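Local coordinates for protein dual function macrocyclase-peptidase POPB (Galerina marginata, PDB 5N4B) that cleaves peptide bonds after proline and macrocyclises precursor peptides in two separate steps on the route to the amanitin toxins, at residues Lys280-Ala291 against Trp304-Tyr315. The protein carries 1 engineered substitution. Residues are numbered along the deposited sequence; the frame is centred on the assembly and turned at random.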
# COMPACT_ATOMS: atom_id res chain seq x y z
N LYS A 280 16.59 8.69 -2.30
CA LYS A 280 17.63 8.22 -1.36
C LYS A 280 17.07 7.54 -0.11
O LYS A 280 17.85 6.91 0.62
CB LYS A 280 18.55 9.37 -0.95
CG LYS A 280 17.90 10.47 -0.16
CD LYS A 280 18.96 11.43 0.37
CE LYS A 280 18.31 12.50 1.23
NZ LYS A 280 19.35 13.45 1.75
N ASP A 281 15.78 7.65 0.15
CA ASP A 281 15.11 7.18 1.36
C ASP A 281 13.60 7.24 1.10
O ASP A 281 13.18 7.36 -0.06
CB ASP A 281 15.52 8.06 2.57
CG ASP A 281 15.16 9.53 2.41
OD1 ASP A 281 14.22 9.89 1.71
OD2 ASP A 281 15.82 10.41 3.03
N THR A 282 12.78 7.12 2.13
CA THR A 282 11.35 7.12 1.98
C THR A 282 10.70 8.41 2.21
O THR A 282 9.50 8.49 2.37
CB THR A 282 10.69 6.10 2.91
OG1 THR A 282 11.05 6.35 4.24
CG2 THR A 282 11.09 4.80 2.52
N SER A 283 11.49 9.45 2.30
CA SER A 283 11.03 10.72 2.40
C SER A 283 10.58 10.93 0.91
O SER A 283 11.09 10.33 -0.07
CB SER A 283 12.07 11.74 2.85
OG SER A 283 12.82 12.18 1.80
N LYS A 284 9.66 11.77 0.82
CA LYS A 284 9.10 12.13 -0.44
C LYS A 284 9.92 13.21 -1.17
O LYS A 284 9.40 14.11 -1.79
CB LYS A 284 7.71 12.64 -0.18
CG LYS A 284 6.84 11.61 0.47
CD LYS A 284 6.62 10.49 -0.49
CE LYS A 284 5.29 10.67 -1.19
NZ LYS A 284 5.15 10.12 -2.54
N LYS A 285 11.21 13.08 -1.09
CA LYS A 285 12.11 13.99 -1.77
C LYS A 285 12.79 13.25 -2.90
O LYS A 285 13.15 12.16 -2.74
CB LYS A 285 13.14 14.60 -0.84
CG LYS A 285 12.61 15.42 0.32
CD LYS A 285 13.75 15.88 1.22
CE LYS A 285 13.27 16.80 2.31
NZ LYS A 285 12.56 16.13 3.41
N ASN A 286 12.91 13.89 -4.04
CA ASN A 286 13.55 13.29 -5.16
C ASN A 286 14.27 14.24 -6.09
O ASN A 286 13.97 15.34 -6.22
CB ASN A 286 12.56 12.39 -5.97
CG ASN A 286 11.47 13.15 -6.72
OD1 ASN A 286 11.54 13.39 -7.91
ND2 ASN A 286 10.53 13.47 -6.03
N LEU A 287 15.25 13.69 -6.78
CA LEU A 287 15.88 14.39 -7.87
C LEU A 287 15.06 14.19 -9.14
O LEU A 287 14.25 13.26 -9.28
CB LEU A 287 17.32 13.88 -8.12
CG LEU A 287 18.20 13.84 -6.88
CD1 LEU A 287 19.62 13.45 -7.26
CD2 LEU A 287 18.21 15.11 -6.12
N LEU A 288 15.27 15.07 -10.10
CA LEU A 288 14.57 15.01 -11.38
C LEU A 288 15.53 15.51 -12.45
O LEU A 288 15.92 16.68 -12.46
CB LEU A 288 13.30 15.86 -11.35
CG LEU A 288 12.63 16.11 -12.72
CD1 LEU A 288 12.11 14.85 -13.24
CD2 LEU A 288 11.56 17.19 -12.61
N TRP A 289 15.92 14.59 -13.34
CA TRP A 289 16.78 14.91 -14.47
C TRP A 289 16.00 14.66 -15.75
O TRP A 289 15.07 13.81 -15.79
CB TRP A 289 18.09 14.10 -14.47
CG TRP A 289 19.02 14.32 -13.30
CD1 TRP A 289 18.90 15.21 -12.28
CD2 TRP A 289 20.22 13.60 -13.07
NE1 TRP A 289 19.96 15.07 -11.41
CE2 TRP A 289 20.80 14.10 -11.89
CE3 TRP A 289 20.86 12.56 -13.76
CZ2 TRP A 289 21.99 13.62 -11.38
CZ3 TRP A 289 22.05 12.05 -13.23
CH2 TRP A 289 22.61 12.62 -12.07
N VAL A 290 16.34 15.40 -16.80
CA VAL A 290 15.59 15.38 -18.05
C VAL A 290 16.54 15.16 -19.20
O VAL A 290 17.50 15.92 -19.36
CB VAL A 290 14.83 16.70 -18.26
CG1 VAL A 290 14.03 16.65 -19.58
CG2 VAL A 290 13.92 17.01 -17.08
N ALA A 291 16.24 14.20 -20.05
CA ALA A 291 16.98 13.95 -21.27
C ALA A 291 16.08 14.20 -22.47
O ALA A 291 14.89 13.87 -22.46
CB ALA A 291 17.50 12.51 -21.37
N TRP A 304 21.88 13.78 -19.55
CA TRP A 304 20.95 14.26 -18.54
C TRP A 304 21.16 15.72 -18.25
O TRP A 304 22.27 16.13 -17.88
CB TRP A 304 21.12 13.47 -17.25
CG TRP A 304 20.85 12.06 -17.37
CD1 TRP A 304 21.76 11.03 -17.32
CD2 TRP A 304 19.57 11.45 -17.60
NE1 TRP A 304 21.13 9.85 -17.48
CE2 TRP A 304 19.78 10.06 -17.65
CE3 TRP A 304 18.27 11.96 -17.74
CZ2 TRP A 304 18.74 9.16 -17.83
CZ3 TRP A 304 17.23 11.02 -17.92
CH2 TRP A 304 17.49 9.67 -17.98
N ARG A 305 20.07 16.50 -18.30
CA ARG A 305 20.03 17.83 -17.75
C ARG A 305 19.55 17.74 -16.31
O ARG A 305 18.45 17.24 -16.04
CB ARG A 305 19.07 18.71 -18.54
CG ARG A 305 18.97 20.14 -18.05
CD ARG A 305 18.12 20.96 -18.94
NE ARG A 305 18.03 22.32 -18.46
CZ ARG A 305 17.42 23.31 -19.12
NH1 ARG A 305 16.85 23.09 -20.30
NH2 ARG A 305 17.39 24.54 -18.61
N LYS A 306 20.36 18.24 -15.38
CA LYS A 306 20.17 18.03 -13.93
C LYS A 306 19.27 19.13 -13.36
O LYS A 306 19.67 19.95 -12.54
CB LYS A 306 21.51 17.91 -13.24
CG LYS A 306 22.37 16.75 -13.74
CD LYS A 306 23.73 16.69 -12.98
CE LYS A 306 24.63 15.57 -13.48
NZ LYS A 306 25.95 15.74 -12.76
N VAL A 307 18.00 19.06 -13.74
CA VAL A 307 17.05 20.13 -13.47
C VAL A 307 16.83 20.31 -11.98
O VAL A 307 16.87 21.43 -11.46
CB VAL A 307 15.73 19.91 -14.22
CG1 VAL A 307 14.71 20.92 -13.86
CG2 VAL A 307 15.98 19.98 -15.71
N VAL A 308 16.55 19.21 -11.27
CA VAL A 308 16.48 19.19 -9.81
C VAL A 308 17.62 18.29 -9.35
O VAL A 308 17.60 17.08 -9.58
CB VAL A 308 15.12 18.68 -9.28
CG1 VAL A 308 15.14 18.56 -7.75
CG2 VAL A 308 13.96 19.59 -9.73
N ASN A 309 18.63 18.88 -8.70
CA ASN A 309 19.84 18.15 -8.37
C ASN A 309 20.22 18.22 -6.90
O ASN A 309 21.35 17.88 -6.55
CB ASN A 309 21.01 18.60 -9.24
CG ASN A 309 22.05 17.56 -9.36
OD1 ASN A 309 21.77 16.36 -9.44
ND2 ASN A 309 23.32 18.01 -9.38
N GLU A 310 19.29 18.55 -6.03
CA GLU A 310 19.44 18.39 -4.58
C GLU A 310 18.13 17.84 -4.06
O GLU A 310 17.07 18.07 -4.64
CB GLU A 310 19.78 19.73 -3.90
CG GLU A 310 18.79 20.83 -4.27
CD GLU A 310 18.86 22.11 -3.41
OE1 GLU A 310 19.96 22.46 -2.92
OE2 GLU A 310 17.78 22.75 -3.20
N TYR A 311 18.22 17.08 -2.98
CA TYR A 311 17.07 16.51 -2.29
C TYR A 311 16.43 17.57 -1.42
O TYR A 311 16.97 17.95 -0.38
CB TYR A 311 17.50 15.30 -1.45
CG TYR A 311 17.78 14.06 -2.29
CD1 TYR A 311 16.73 13.29 -2.77
CD2 TYR A 311 19.08 13.69 -2.60
CE1 TYR A 311 16.96 12.18 -3.54
CE2 TYR A 311 19.34 12.57 -3.37
CZ TYR A 311 18.27 11.81 -3.83
OH TYR A 311 18.50 10.70 -4.60
N ALA A 312 15.24 18.00 -1.81
CA ALA A 312 14.53 19.05 -1.06
C ALA A 312 13.01 18.91 -1.14
O ALA A 312 12.30 19.33 -0.22
CB ALA A 312 14.91 20.42 -1.55
N ALA A 313 12.48 18.30 -2.20
CA ALA A 313 11.05 18.28 -2.41
C ALA A 313 10.68 17.12 -3.32
O ALA A 313 11.54 16.51 -3.97
CB ALA A 313 10.59 19.62 -3.01
N ASP A 314 9.39 16.85 -3.38
CA ASP A 314 8.78 15.82 -4.23
C ASP A 314 8.45 16.46 -5.58
O ASP A 314 7.84 17.53 -5.60
CB ASP A 314 7.50 15.40 -3.50
CG ASP A 314 6.69 14.27 -4.16
OD1 ASP A 314 6.86 14.00 -5.35
OD2 ASP A 314 5.82 13.69 -3.45
N TYR A 315 8.91 15.86 -6.67
CA TYR A 315 8.59 16.32 -8.01
C TYR A 315 8.12 15.13 -8.83
O TYR A 315 8.84 14.13 -8.93
CB TYR A 315 9.81 16.91 -8.69
CG TYR A 315 10.41 18.16 -8.10
CD1 TYR A 315 11.35 18.06 -7.07
CD2 TYR A 315 10.07 19.43 -8.57
CE1 TYR A 315 11.94 19.16 -6.54
CE2 TYR A 315 10.66 20.51 -8.04
CZ TYR A 315 11.59 20.40 -7.04
OH TYR A 315 12.20 21.55 -6.58
O HOH W 1 3.63 12.42 -4.31
O HOH W 2 14.34 17.54 -4.45
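Backbone hydrogen bonds pair Leu-288 with Val-308 and Val-290 with Arg-305, two antiparallel hydrogen-bonded pairs separated by a beta bulge; Lys-306, centre of an inverse gamma turn, lies within it. Asn-286 N donates to Ala-313 O (3.0 Å, 167°).

Trp-289 and Tyr-311 contribute most. Tyr-311 is sandwiched: Lys-280 CG sits over the centre of one face and Leu-287 CD2 over the centre of the other, each 3.8 Å from the ring centroid. Extended beyond CG, the Lys-280 chain runs antiparallel to the tyrosine and brings its methylenes across the ring. Lys-306 instead lies alongside Trp-289, pointing the same way, with CG 3.7 Å from the centroid of the five-membered ring. At that indole's edge, NE1 donates to Asn-309 OD1 (3.0 Å) along a bent path (137°), from above the amide plane. Trp-304 CB packs on Trp-289 CE3 at 3.6 Å.

Among charged groups, Lys-284 NZ makes a long salt bridge to Asp-314 OD2, bridged also by a water; Tyr-336 holds the same oxygen.

Strand 305-308, at one edge of this four-stranded propeller blade, is joined to 287-291 by backbone bonding and Lys-306; the Tyr-311 sandwich fixes the link to the next blade, with charge pairing secondary.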